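Local coordinates for protein-glutamate methylesterase/protein-glutamine glutaminase (Thermotoga maritima, PDB 3SFT), which probably removes methyl groups from the methylglutamates of chemoreceptors and deamidates specific receptor glutamines, here represented by its catalytic domain alone, at residues A[20-25]-A[39-44]; A[138-143]-A[173-178]. All blocks are in the same frame, centred on the assembly; numbering follows the deposited sequence.

How the contacts relate
Reading from the N terminus, contact 1 comes first: the chain leaves strand 9-14, runs through helix 18-22 and returns on strand 37-41, so segments 20-25 and 39-44 close the first beta-alpha-beta unit of the doubly wound sheet. Contact 2 opens much later and closes a second, longer loop, from the start of helix 140-148 to the turn that leads from helix 166-172 into edge strand 178-180. The two loops are in series and neither nest nor cross, and the centres of the two contacts lie about 18 Å apart. They nevertheless meet at the predicted active site, where His42 NE2 of contact 1 lies 2.6 Å from Asp138 OD2 of contact 2, a probable hydrogen bond.

Contact 1. Residues A[20-25]-A[39-44]; sequences RSLDMI and VVQHMP
The beta-alpha-beta unit made by strand 9-14, helix 18-22 and strand 37-41 is closed where Leu22, on the short helix, meets Val39 and Gln41 on the strand. Leu22 and Val39 reach toward each other tip to tip, with Leu22 CD1 4.0 Å from Val39 CG1. Val39 turns that methyl to the helix by setting CG1 anti to its backbone N (chi1 177°). A branched valine suits an inner strand, and a longer leucine suits the helix, since its side chain spans the gap to the sheet; the two backbones stay well apart, with the CA atoms of Leu22 and Val39 9.3 Å from each other. Val39 also packs on Val77 and Ile79 of the adjoining strand 76-79.

The same leucine methyl lies beside the buried amide of Gln41, Leu22 CD1 being 4.2 Å from Gln41 OE1, an apolar neighbour and not a bonding partner. The amide is held by other partners: OE1 bonds to Ser14 OG, while NE2 gives one bond to Ser15 O and another to His42 O (3.0 Å, 147° at the hydrogen). The last is somewhat bent, and its donor also sits 26° out of the carbonyl plane. Three bonds thus fix the amide's rotation and tie together the backbones that carry Ser15 and His42, both predicted active-site residues. Such a place, at the C-terminal ends of parallel strands, is where active sites of doubly wound alpha/beta folds lie.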
loop_
_atom_site.group_PDB
_atom_site.type_symbol
_atom_site.label_atom_id
_atom_site.label_comp_id
_atom_site.label_asym_id
_atom_site.label_seq_id
_atom_site.Cartn_x
_atom_site.Cartn_y
_atom_site.Cartn_z
ATOM N N ARG A 20 -4.819 12.029 4.968
ATOM C CA ARG A 20 -6.166 12.224 5.486
ATOM C C ARG A 20 -6.983 10.922 5.429
ATOM O O ARG A 20 -7.716 10.603 6.365
ATOM C CB ARG A 20 -6.887 13.332 4.705
ATOM C CG ARG A 20 -8.189 13.783 5.357
ATOM C CD ARG A 20 -8.936 14.819 4.529
ATOM N NE ARG A 20 -9.576 14.220 3.362
ATOM C CZ ARG A 20 -10.851 14.390 3.022
ATOM N NH1 ARG A 20 -11.656 15.147 3.754
ATOM N NH2 ARG A 20 -11.322 13.803 1.932
ATOM N N SER A 21 -6.868 10.177 4.332
ATOM C CA SER A 21 -7.609 8.922 4.206
ATOM C C SER A 21 -6.989 7.809 5.037
ATOM O O SER A 21 -7.704 6.970 5.588
ATOM C CB SER A 21 -7.727 8.498 2.749
ATOM O OG SER A 21 -8.627 9.355 2.079
ATOM N N LEU A 22 -5.665 7.823 5.146
ATOM C CA LEU A 22 -4.949 6.828 5.940
ATOM C C LEU A 22 -5.321 6.963 7.420
ATOM O O LEU A 22 -5.322 5.975 8.153
ATOM C CB LEU A 22 -3.439 6.971 5.745
ATOM C CG LEU A 22 -2.901 6.454 4.406
ATOM C CD1 LEU A 22 -1.499 6.984 4.153
ATOM C CD2 LEU A 22 -2.908 4.937 4.408
ATOM N N ASP A 23 -5.671 8.183 7.834
ATOM C CA ASP A 23 -6.080 8.454 9.216
ATOM C C ASP A 23 -7.370 7.723 9.549
ATOM O O ASP A 23 -7.647 7.460 10.714
ATOM C CB ASP A 23 -6.315 9.952 9.445
ATOM C CG ASP A 23 -5.030 10.745 9.566
ATOM O OD1 ASP A 23 -3.949 10.146 9.752
ATOM O OD2 ASP A 23 -5.112 11.986 9.475
ATOM N N MET A 24 -8.181 7.458 8.525
ATOM C CA MET A 24 -9.447 6.749 8.692
ATOM C C MET A 24 -9.250 5.236 8.573
ATOM O O MET A 24 -10.171 4.464 8.841
ATOM C CB MET A 24 -10.451 7.186 7.620
ATOM C CG MET A 24 -10.866 8.645 7.652
ATOM S SD MET A 24 -12.155 9.002 6.404
ATOM C CE MET A 24 -11.237 10.030 5.260
ATOM N N ILE A 25 -8.047 4.815 8.184
ATOM C CA ILE A 25 -7.754 3.394 7.989
ATOM C C ILE A 25 -6.820 2.761 9.018
ATOM O O ILE A 25 -7.235 1.911 9.805
ATOM C CB ILE A 25 -7.160 3.141 6.579
ATOM C CG1 ILE A 25 -8.075 3.720 5.501
ATOM C CG2 ILE A 25 -6.962 1.645 6.344
ATOM C CD1 ILE A 25 -7.504 3.612 4.103
ATOM N N VAL A 39 2.827 0.856 2.856
ATOM C CA VAL A 39 2.219 2.063 2.321
ATOM C C VAL A 39 3.190 2.849 1.453
ATOM O O VAL A 39 4.282 3.191 1.893
ATOM C CB VAL A 39 1.718 2.996 3.460
ATOM C CG1 VAL A 39 1.161 4.292 2.880
ATOM C CG2 VAL A 39 0.658 2.291 4.296
ATOM N N VAL A 40 2.793 3.101 0.208
ATOM C CA VAL A 40 3.590 3.886 -0.722
ATOM C C VAL A 40 2.813 5.180 -0.963
ATOM O O VAL A 40 1.833 5.208 -1.708
ATOM C CB VAL A 40 3.814 3.161 -2.073
ATOM C CG1 VAL A 40 4.641 4.031 -2.997
ATOM C CG2 VAL A 40 4.516 1.819 -1.857
ATOM N N GLN A 41 3.238 6.237 -0.285
ATOM C CA GLN A 41 2.618 7.550 -0.386
ATOM C C GLN A 41 3.539 8.477 -1.169
ATOM O O GLN A 41 4.705 8.640 -0.806
ATOM C CB GLN A 41 2.386 8.103 1.034
ATOM C CG GLN A 41 2.096 9.609 1.143
ATOM C CD GLN A 41 0.739 10.008 0.602
ATOM O OE1 GLN A 41 -0.266 9.366 0.882
ATOM N NE2 GLN A 41 0.701 11.099 -0.147
ATOM N N HIS A 42 3.019 9.066 -2.247
ATOM C CA HIS A 42 3.786 10.005 -3.073
ATOM C C HIS A 42 4.074 11.238 -2.228
ATOM O O HIS A 42 3.163 11.829 -1.649
ATOM C CB HIS A 42 2.995 10.454 -4.308
ATOM C CG HIS A 42 2.641 9.346 -5.247
ATOM N ND1 HIS A 42 1.963 9.566 -6.427
ATOM C CD2 HIS A 42 2.858 8.013 -5.181
ATOM C CE1 HIS A 42 1.778 8.416 -7.046
ATOM N NE2 HIS A 42 2.310 7.458 -6.314
ATOM N N MET A 43 5.338 11.627 -2.163
ATOM C CA MET A 43 5.720 12.783 -1.370
ATOM C C MET A 43 7.171 13.135 -1.656
ATOM O O MET A 43 7.984 12.250 -1.939
ATOM C CB MET A 43 5.540 12.463 0.118
ATOM C CG MET A 43 4.927 13.599 0.924
ATOM S SD MET A 43 3.803 13.019 2.205
ATOM C CE MET A 43 4.839 11.750 3.008
ATOM N N PRO A 44 7.512 14.438 -1.629
ATOM C CA PRO A 44 8.889 14.871 -1.886
ATOM C C PRO A 44 9.833 14.173 -0.910
ATOM O O PRO A 44 9.420 13.763 0.180
ATOM C CB PRO A 44 8.824 16.372 -1.609
ATOM C CG PRO A 44 7.436 16.723 -2.021
ATOM C CD PRO A 44 6.636 15.602 -1.406
#

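Contact 2. Residues A[138-143]-A[173-178]; sequences DGTKGA and EGYADY
Tyr175 brings the CD2 and CE2 atoms of its ring against the first turn of helix 140-148, meeting Thr140 and Ala143, one turn apart. Its CG stands anti to the carbonyl carbon (chi1 -61°), which swings the ring alongside that turn, toward Thr140. The approach is oblique: CD2 of Tyr175 is 3.6 Å from the carbonyl O of Thr140 and 4.0 Å from Ala143 CB. Nearer the backbone, Ala143 CB touches Tyr175 CB at 3.9 Å, and alanine's short side chain allows the CA atoms of these two residues to approach to 6.2 Å.

Thr140 and Glu173 cross at about a right angle, with Thr140 CG2 3.8 Å from Glu173 CG. Threonine divides its work here, for its methyl meets Glu173 while OG1 bonds to Ser169 OG in helix 166-172. Glu173 bends at chi2 (-56°) and uses its aliphatic part, its CB resting 3.4 Å above the Tyr175 ring plane toward the rim. Gly174, with positive phi, ends helix 166-172 in a Schellman motif, and this reversal sets the Tyr175 ring against the CB of Glu173.

The contact thus packs the loop between helix 166-172 and edge strand 178-180 against the start of helix 140-148, just after the predicted active-site Asp138. No hydrogen bond or salt bridge joins the segments; even the Thr140 carbonyl O merely lies against the ring, so the fit rests on shape and apolar burial.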
loop_
_atom_site.group_PDB
_atom_site.type_symbol
_atom_site.label_atom_id
_atom_site.label_comp_id
_atom_site.label_asym_id
_atom_site.label_seq_id
_atom_site.Cartn_x
_atom_site.Cartn_y
_atom_site.Cartn_z
ATOM N N ASP A 138 -0.924 5.862 -10.907
ATOM C CA ASP A 138 -0.081 4.936 -10.152
ATOM C C ASP A 138 -1.019 4.013 -9.373
ATOM O O ASP A 138 -1.977 4.472 -8.753
ATOM C CB ASP A 138 0.852 5.698 -9.200
ATOM C CG ASP A 138 1.897 4.797 -8.533
ATOM O OD1 ASP A 138 2.289 3.753 -9.097
ATOM O OD2 ASP A 138 2.344 5.150 -7.428
ATOM N N GLY A 139 -0.777 2.711 -9.468
ATOM C CA GLY A 139 -1.626 1.747 -8.790
ATOM C C GLY A 139 -2.451 0.932 -9.773
ATOM O O GLY A 139 -2.901 -0.173 -9.452
ATOM N N THR A 140 -2.645 1.471 -10.976
ATOM C CA THR A 140 -3.421 0.790 -12.008
ATOM C C THR A 140 -2.700 -0.441 -12.559
ATOM O O THR A 140 -3.252 -1.548 -12.544
ATOM C CB THR A 140 -3.789 1.752 -13.149
ATOM O OG1 THR A 140 -4.666 2.765 -12.642
ATOM C CG2 THR A 140 -4.485 1.013 -14.271
ATOM N N LYS A 141 -1.472 -0.257 -13.040
ATOM C CA LYS A 141 -0.704 -1.383 -13.562
ATOM C C LYS A 141 -0.426 -2.366 -12.429
ATOM O O LYS A 141 -0.464 -3.578 -12.630
ATOM C CB LYS A 141 0.595 -0.909 -14.220
ATOM C CG LYS A 141 0.347 -0.057 -15.462
ATOM C CD LYS A 141 1.640 0.460 -16.086
ATOM C CE LYS A 141 2.463 -0.664 -16.700
ATOM N NZ LYS A 141 3.686 -0.146 -17.380
ATOM N N GLY A 142 -0.192 -1.837 -11.231
ATOM C CA GLY A 142 0.043 -2.692 -10.082
ATOM C C GLY A 142 -1.207 -3.510 -9.770
ATOM O O GLY A 142 -1.110 -4.673 -9.381
ATOM N N ALA A 143 -2.383 -2.909 -9.962
ATOM C CA ALA A 143 -3.647 -3.597 -9.707
ATOM C C ALA A 143 -3.819 -4.711 -10.735
ATOM O O ALA A 143 -4.355 -5.778 -10.431
ATOM C CB ALA A 143 -4.819 -2.620 -9.765
ATOM N N GLU A 173 -10.542 0.261 -15.316
ATOM C CA GLU A 173 -9.948 -0.893 -15.980
ATOM C C GLU A 173 -10.686 -2.164 -15.577
ATOM O O GLU A 173 -10.502 -3.219 -16.185
ATOM C CB GLU A 173 -8.469 -1.035 -15.620
ATOM C CG GLU A 173 -7.571 0.049 -16.178
ATOM C CD GLU A 173 -7.668 0.181 -17.685
ATOM O OE1 GLU A 173 -7.514 -0.837 -18.396
ATOM O OE2 GLU A 173 -7.898 1.311 -18.158
ATOM N N GLY A 174 -11.522 -2.049 -14.545
ATOM C CA GLY A 174 -12.279 -3.180 -14.048
ATOM C C GLY A 174 -11.492 -4.002 -13.037
ATOM O O GLY A 174 -11.862 -5.139 -12.738
ATOM N N TYR A 175 -10.439 -3.410 -12.470
ATOM C CA TYR A 175 -9.590 -4.108 -11.502
ATOM C C TYR A 175 -10.050 -4.064 -10.050
ATOM O O TYR A 175 -9.515 -4.796 -9.213
ATOM C CB TYR A 175 -8.150 -3.595 -11.576
ATOM C CG TYR A 175 -7.478 -3.799 -12.916
ATOM C CD1 TYR A 175 -7.795 -4.898 -13.722
ATOM C CD2 TYR A 175 -6.528 -2.892 -13.380
ATOM C CE1 TYR A 175 -7.180 -5.086 -14.954
ATOM C CE2 TYR A 175 -5.908 -3.070 -14.611
ATOM C CZ TYR A 175 -6.239 -4.170 -15.392
ATOM O OH TYR A 175 -5.619 -4.353 -16.601
ATOM N N ALA A 176 -11.029 -3.215 -9.747
ATOM C CA ALA A 176 -11.513 -3.096 -8.376
ATOM C C ALA A 176 -12.556 -4.139 -7.983
ATOM O O ALA A 176 -13.559 -4.317 -8.665
ATOM C CB ALA A 176 -12.057 -1.684 -8.123
ATOM N N ASP A 177 -12.291 -4.848 -6.892
ATOM C CA ASP A 177 -13.227 -5.843 -6.384
ATOM C C ASP A 177 -14.161 -5.131 -5.412
ATOM O O ASP A 177 -15.300 -5.541 -5.224
ATOM C CB ASP A 177 -12.494 -6.975 -5.656
ATOM C CG ASP A 177 -11.594 -7.770 -6.574
ATOM O OD1 ASP A 177 -12.098 -8.349 -7.557
ATOM O OD2 ASP A 177 -10.376 -7.813 -6.314
ATOM N N TYR A 178 -13.654 -4.062 -4.802
ATOM C CA TYR A 178 -14.410 -3.257 -3.848
ATOM C C TYR A 178 -14.116 -1.773 -4.045
ATOM O O TYR A 178 -12.983 -1.382 -4.340
ATOM C CB TYR A 178 -14.038 -3.629 -2.404
ATOM C CG TYR A 178 -14.248 -5.079 -2.052
ATOM C CD1 TYR A 178 -15.514 -5.561 -1.709
ATOM C CD2 TYR A 178 -13.184 -5.979 -2.071
ATOM C CE1 TYR A 178 -15.713 -6.905 -1.395
ATOM C CE2 TYR A 178 -13.373 -7.322 -1.761
ATOM C CZ TYR A 178 -14.637 -7.777 -1.426
ATOM O OH TYR A 178 -14.821 -9.111 -1.139
#